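Local coordinates for protein GH5 (Bacteroidetes bacterium AC2a, PDB 4YHE) that probably hydrolyses beta-1,4-glucosidic bonds of cellulose or related glucans, as a family 5 glycoside hydrolase linked with a polysaccharide utilization locus, at residues Arg310-Arg315 and Ser383-Ser388. Numbering follows the deposited sequence.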
# COMPACT_ATOMS: atom_id res chain seq x y z
N ARG A 310 16.55 -4.95 -11.67
CA ARG A 310 15.69 -4.46 -10.60
C ARG A 310 15.76 -2.91 -10.45
O ARG A 310 14.75 -2.24 -10.31
CB ARG A 310 16.05 -5.18 -9.30
CG ARG A 310 15.17 -4.79 -8.11
CD ARG A 310 15.88 -5.04 -6.81
NE ARG A 310 15.03 -4.96 -5.64
CZ ARG A 310 15.44 -4.89 -4.37
NH1 ARG A 310 16.72 -4.83 -4.06
NH2 ARG A 310 14.56 -4.84 -3.41
N LEU A 311 16.96 -2.36 -10.52
CA LEU A 311 17.14 -0.92 -10.43
C LEU A 311 16.52 -0.22 -11.63
O LEU A 311 15.87 0.80 -11.46
CB LEU A 311 18.62 -0.53 -10.27
CG LEU A 311 19.37 -1.11 -9.09
CD1 LEU A 311 20.78 -0.50 -8.97
CD2 LEU A 311 18.63 -0.83 -7.80
N TYR A 312 16.72 -0.79 -12.82
CA TYR A 312 16.07 -0.33 -14.06
C TYR A 312 14.57 -0.34 -13.91
O TYR A 312 13.91 0.62 -14.22
CB TYR A 312 16.50 -1.18 -15.27
CG TYR A 312 15.72 -0.88 -16.51
CD1 TYR A 312 15.90 0.34 -17.20
CD2 TYR A 312 14.79 -1.78 -17.03
CE1 TYR A 312 15.18 0.64 -18.32
CE2 TYR A 312 14.08 -1.49 -18.18
CZ TYR A 312 14.28 -0.27 -18.82
OH TYR A 312 13.60 0.06 -19.95
N TYR A 313 14.02 -1.44 -13.41
CA TYR A 313 12.59 -1.49 -13.14
C TYR A 313 12.10 -0.34 -12.26
O TYR A 313 11.14 0.33 -12.61
CB TYR A 313 12.29 -2.86 -12.56
CG TYR A 313 10.90 -3.12 -12.06
CD1 TYR A 313 9.89 -3.54 -12.92
CD2 TYR A 313 10.61 -3.06 -10.71
CE1 TYR A 313 8.62 -3.88 -12.45
CE2 TYR A 313 9.36 -3.39 -10.23
CZ TYR A 313 8.36 -3.79 -11.09
OH TYR A 313 7.13 -4.13 -10.61
N PHE A 314 12.80 -0.05 -11.15
CA PHE A 314 12.43 1.01 -10.29
C PHE A 314 12.54 2.37 -11.01
O PHE A 314 11.64 3.17 -10.94
CB PHE A 314 13.30 1.01 -9.01
CG PHE A 314 13.06 -0.18 -8.06
CD1 PHE A 314 11.85 -0.80 -7.96
CD2 PHE A 314 14.09 -0.62 -7.26
CE1 PHE A 314 11.66 -1.87 -7.08
CE2 PHE A 314 13.91 -1.64 -6.36
CZ PHE A 314 12.69 -2.27 -6.27
N ARG A 315 13.65 2.63 -11.68
CA ARG A 315 13.76 3.91 -12.35
C ARG A 315 12.63 4.12 -13.33
O ARG A 315 11.97 5.15 -13.32
CB ARG A 315 15.08 4.02 -13.09
CG ARG A 315 16.28 4.11 -12.21
CD ARG A 315 17.47 4.67 -13.01
NE ARG A 315 17.85 3.80 -14.14
CZ ARG A 315 18.54 2.66 -14.03
NH1 ARG A 315 18.95 2.23 -12.85
NH2 ARG A 315 18.82 1.96 -15.13
N SER A 383 18.75 3.55 -21.67
CA SER A 383 19.87 3.22 -20.80
C SER A 383 19.71 1.86 -20.08
O SER A 383 20.48 1.55 -19.16
CB SER A 383 20.06 4.33 -19.76
OG SER A 383 18.97 4.38 -18.84
N ALA A 384 18.73 1.05 -20.51
CA ALA A 384 18.46 -0.23 -19.84
C ALA A 384 19.68 -1.16 -19.87
O ALA A 384 20.41 -1.21 -20.86
CB ALA A 384 17.28 -0.93 -20.49
N PRO A 385 19.87 -1.95 -18.82
CA PRO A 385 21.11 -2.73 -18.73
C PRO A 385 21.18 -3.97 -19.65
O PRO A 385 20.19 -4.43 -20.21
CB PRO A 385 21.13 -3.17 -17.27
CG PRO A 385 19.66 -3.31 -16.92
CD PRO A 385 18.96 -2.23 -17.68
N GLU A 386 22.37 -4.52 -19.76
CA GLU A 386 22.63 -5.65 -20.65
C GLU A 386 22.29 -7.00 -20.01
O GLU A 386 22.65 -7.25 -18.87
CB GLU A 386 24.11 -5.62 -20.96
CG GLU A 386 24.58 -6.55 -22.05
CD GLU A 386 25.98 -6.15 -22.47
OE1 GLU A 386 26.82 -5.86 -21.58
OE2 GLU A 386 26.20 -6.06 -23.68
N SER A 387 21.61 -7.88 -20.74
CA SER A 387 21.30 -9.19 -20.20
C SER A 387 22.57 -9.98 -19.88
O SER A 387 23.59 -9.83 -20.56
CB SER A 387 20.43 -9.97 -21.17
OG SER A 387 20.36 -11.33 -20.78
N SER A 388 22.49 -10.83 -18.87
CA SER A 388 23.60 -11.73 -18.56
C SER A 388 23.26 -13.17 -18.97
O SER A 388 23.80 -14.13 -18.41
CB SER A 388 24.01 -11.62 -17.07
OG SER A 388 22.97 -12.07 -16.20
O HOH W 1 18.11 6.27 -16.37
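The methyl group of A384 sits over one face of the Y312 ring, its CB 3.6 Å from the ring centroid and 23° off the normal, a CH-pi contact. It is displaced toward the CE1-CZ bond, with Y312 CE1 nearest at 3.4 Å and CZ almost as close. P385 continues the contact at the root of the same side chain, where its CD lies 3.6 Å from Y312 CB and approaches the ring obliquely. The tyrosine reaches the loop because CG is anti to the backbone N (chi1 172°), which carries the ring out from the helix; its hydroxyl is hydrogen-bonded to E270. Without the ring, as with an alanine in place of Y312, the A384 methyl would probably lose the face it packs on and E270 its phenol partner.

No direct hydrogen bond joins the two segments, and the polar side of the contact is looser. The R315 guanidinium folds back along its own helix, laying one face over Y312 CA and bringing NH2 to the edge of the Y312 ring. Bends at chi1 and chi3, both near -60°, turn the chain back, and chi4 sets the plane of the guanidinium. NH2 stays 4.4 Å from S383 O, while a water bridges R315 NE, through a weak bond of 3.3 Å, to S383 OG, which also bonds to I380 O.

The contact lies at the surface of the (beta/alpha)8 barrel, where the C-terminal tail runs past helix 304-323, the helix between barrel strands 291-296 and 327-332. I380 and Y381 of helix 377-382 also touch Y312, helix 357-369 meets R315 through A363, and P385 rests additionally on E308 and F309, about one turn before Y312 in helix 304-323.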